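Local coordinates for protein tryptophan synthase alpha-subunit (Pyrococcus furiosus, PDB 1GEQ) that cleaves indoleglycerol phosphate to indole and glyceraldehyde 3-phosphate as the alpha subunit of tryptophan synthase, in the last step of tryptophan biosynthesis, at residues N23-L28 with K73-H78. Residues are numbered along the deposited sequence; the frame is centred on the assembly and turned at random.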
loop_
_atom_site.group_PDB
_atom_site.type_symbol
_atom_site.label_atom_id
_atom_site.label_comp_id
_atom_site.label_asym_id
_atom_site.label_seq_id
_atom_site.Cartn_x
_atom_site.Cartn_y
_atom_site.Cartn_z
ATOM N N ASN A 23 -9.434 11.372 8.527
ATOM C CA ASN A 23 -10.195 12.302 7.707
ATOM C C ASN A 23 -9.886 12.108 6.224
ATOM O O ASN A 23 -10.783 12.176 5.379
ATOM C CB ASN A 23 -9.881 13.751 8.096
ATOM C CG ASN A 23 -10.511 14.155 9.414
ATOM O OD1 ASN A 23 -11.310 13.414 9.991
ATOM N ND2 ASN A 23 -10.161 15.341 9.893
ATOM N N PHE A 24 -8.617 11.880 5.902
ATOM C CA PHE A 24 -8.236 11.679 4.508
ATOM C C PHE A 24 -8.868 10.399 3.972
ATOM O O PHE A 24 -9.402 10.388 2.868
ATOM C CB PHE A 24 -6.709 11.590 4.359
ATOM C CG PHE A 24 -5.967 12.831 4.803
ATOM C CD1 PHE A 24 -6.565 14.090 4.732
ATOM C CD2 PHE A 24 -4.647 12.746 5.238
ATOM C CE1 PHE A 24 -5.854 15.243 5.085
ATOM C CE2 PHE A 24 -3.930 13.890 5.592
ATOM C CZ PHE A 24 -4.536 15.143 5.518
ATOM N N LEU A 25 -8.797 9.323 4.749
ATOM C CA LEU A 25 -9.360 8.040 4.329
ATOM C C LEU A 25 -10.857 8.130 4.036
ATOM O O LEU A 25 -11.336 7.628 3.013
ATOM C CB LEU A 25 -9.107 6.975 5.403
ATOM C CG LEU A 25 -7.654 6.548 5.643
ATOM C CD1 LEU A 25 -7.608 5.510 6.748
ATOM C CD2 LEU A 25 -7.059 6.004 4.361
ATOM N N LEU A 26 -11.597 8.767 4.935
ATOM C CA LEU A 26 -13.037 8.916 4.761
ATOM C C LEU A 26 -13.361 9.729 3.510
ATOM O O LEU A 26 -14.345 9.464 2.825
ATOM C CB LEU A 26 -13.639 9.577 6.007
ATOM C CG LEU A 26 -13.601 8.676 7.248
ATOM C CD1 LEU A 26 -13.896 9.478 8.507
ATOM C CD2 LEU A 26 -14.611 7.555 7.073
ATOM N N ALA A 27 -12.527 10.714 3.199
ATOM C CA ALA A 27 -12.766 11.531 2.018
ATOM C C ALA A 27 -12.448 10.811 0.704
ATOM O O ALA A 27 -13.087 11.072 -0.319
ATOM C CB ALA A 27 -11.963 12.825 2.106
ATOM N N LEU A 28 -11.464 9.913 0.718
ATOM C CA LEU A 28 -11.084 9.197 -0.501
ATOM C C LEU A 28 -11.803 7.862 -0.688
ATOM O O LEU A 28 -11.758 7.270 -1.771
ATOM C CB LEU A 28 -9.574 8.937 -0.514
ATOM C CG LEU A 28 -8.638 10.150 -0.510
ATOM C CD1 LEU A 28 -7.187 9.685 -0.414
ATOM C CD2 LEU A 28 -8.861 10.967 -1.768
ATOM N N LYS A 73 -9.615 0.984 13.036
ATOM C CA LYS A 73 -10.795 0.689 13.834
ATOM C C LYS A 73 -11.862 1.749 13.581
ATOM O O LYS A 73 -13.012 1.426 13.293
ATOM C CB LYS A 73 -10.433 0.664 15.316
ATOM C CG LYS A 73 -11.459 -0.027 16.181
ATOM C CD LYS A 73 -11.296 0.356 17.642
ATOM C CE LYS A 73 -11.661 1.817 17.867
ATOM N NZ LYS A 73 -10.526 2.607 18.418
ATOM N N GLU A 74 -11.473 3.018 13.683
ATOM C CA GLU A 74 -12.402 4.119 13.460
ATOM C C GLU A 74 -12.947 4.127 12.043
ATOM O O GLU A 74 -14.124 4.409 11.821
ATOM C CB GLU A 74 -11.719 5.454 13.751
ATOM C CG GLU A 74 -11.635 5.752 15.228
ATOM C CD GLU A 74 -13.011 5.934 15.838
ATOM O OE1 GLU A 74 -13.237 5.419 16.951
ATOM O OE2 GLU A 74 -13.861 6.589 15.198
ATOM N N PHE A 75 -12.084 3.825 11.083
ATOM C CA PHE A 75 -12.489 3.790 9.690
ATOM C C PHE A 75 -13.517 2.680 9.475
ATOM O O PHE A 75 -14.478 2.848 8.724
ATOM C CB PHE A 75 -11.269 3.538 8.807
ATOM C CG PHE A 75 -11.584 3.488 7.341
ATOM C CD1 PHE A 75 -11.903 4.646 6.641
ATOM C CD2 PHE A 75 -11.556 2.281 6.659
ATOM C CE1 PHE A 75 -12.193 4.596 5.275
ATOM C CE2 PHE A 75 -11.842 2.219 5.299
ATOM C CZ PHE A 75 -12.159 3.378 4.607
ATOM N N ARG A 76 -13.300 1.548 10.140
ATOM C CA ARG A 76 -14.187 0.398 10.028
ATOM C C ARG A 76 -15.611 0.710 10.470
ATOM O O ARG A 76 -16.551 0.016 10.084
ATOM C CB ARG A 76 -13.623 -0.780 10.830
ATOM C CG ARG A 76 -12.560 -1.562 10.078
ATOM C CD ARG A 76 -13.190 -2.266 8.882
ATOM N NE ARG A 76 -12.199 -2.867 7.996
ATOM C CZ ARG A 76 -12.028 -2.510 6.727
ATOM N NH1 ARG A 76 -12.780 -1.554 6.199
ATOM N NH2 ARG A 76 -11.107 -3.107 5.982
ATOM N N ARG A 77 -15.772 1.755 11.274
ATOM C CA ARG A 77 -17.092 2.159 11.736
ATOM C C ARG A 77 -17.895 2.777 10.600
ATOM O O ARG A 77 -19.121 2.843 10.670
ATOM C CB ARG A 77 -16.985 3.189 12.862
ATOM C CG ARG A 77 -17.017 2.618 14.259
ATOM C CD ARG A 77 -16.916 3.743 15.272
ATOM N NE ARG A 77 -15.839 3.508 16.224
ATOM C CZ ARG A 77 -15.863 2.566 17.160
ATOM N NH1 ARG A 77 -16.919 1.772 17.276
ATOM N NH2 ARG A 77 -14.823 2.411 17.969
ATOM N N HIS A 78 -17.216 3.227 9.551
ATOM C CA HIS A 78 -17.930 3.850 8.447
ATOM C C HIS A 78 -17.749 3.182 7.088
ATOM O O HIS A 78 -18.424 3.549 6.131
ATOM C CB HIS A 78 -17.534 5.328 8.325
ATOM C CG HIS A 78 -17.420 6.040 9.639
ATOM N ND1 HIS A 78 -16.273 6.014 10.405
ATOM C CD2 HIS A 78 -18.312 6.793 10.325
ATOM C CE1 HIS A 78 -16.463 6.719 11.502
ATOM N NE2 HIS A 78 -17.693 7.203 11.483
#
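Leu26 and Phe75 mark the nearest approach of the two backbones, CA to CA 7.1 Å, where the last turn of helix 18-28 faces residues 73-78, in the closing part of helix 65-76 and the chain that follows. The Phe75 ring bridges the gap: with CG anti to the backbone N (chi1 -180°), it reaches over to helix 18-28 and brings its CD1 and CE1 atoms against Leu25. CB of Leu25 lies 3.8 Å from CD1 of Phe75. The Leu26 and Phe75 side chains run past one another, pointing opposite ways, and the Leu26 CD2 methyl comes within 4.0 Å of Phe75 CD1. Helix 18-28 comes after the first strand of the TIM barrel, 6-12, and helix 65-76 after the second, 35-38, with helix 49-60 between; the two pack as neighbours in the outer layer. Leu25 also touches Leu11 on the first strand, and Phe75 additionally meets Leu22 and Asp29. With an alanine at Phe75, a gap would probably open between the helices, leaving Leu25 CB without the ring it packs on and the Leu26 methyl with His78 alone across this contact. That methyl, CD2, lies 3.9 Å from His78 CB, on the more exposed side. A weak hydrogen bond from His78 ND1 to the Glu74 carbonyl O (3.0 Å, 121° at the hydrogen) holds the imidazole back against the preceding turn, while Arg77 CB sits above one face of the imidazole, nearer its margin than its centre.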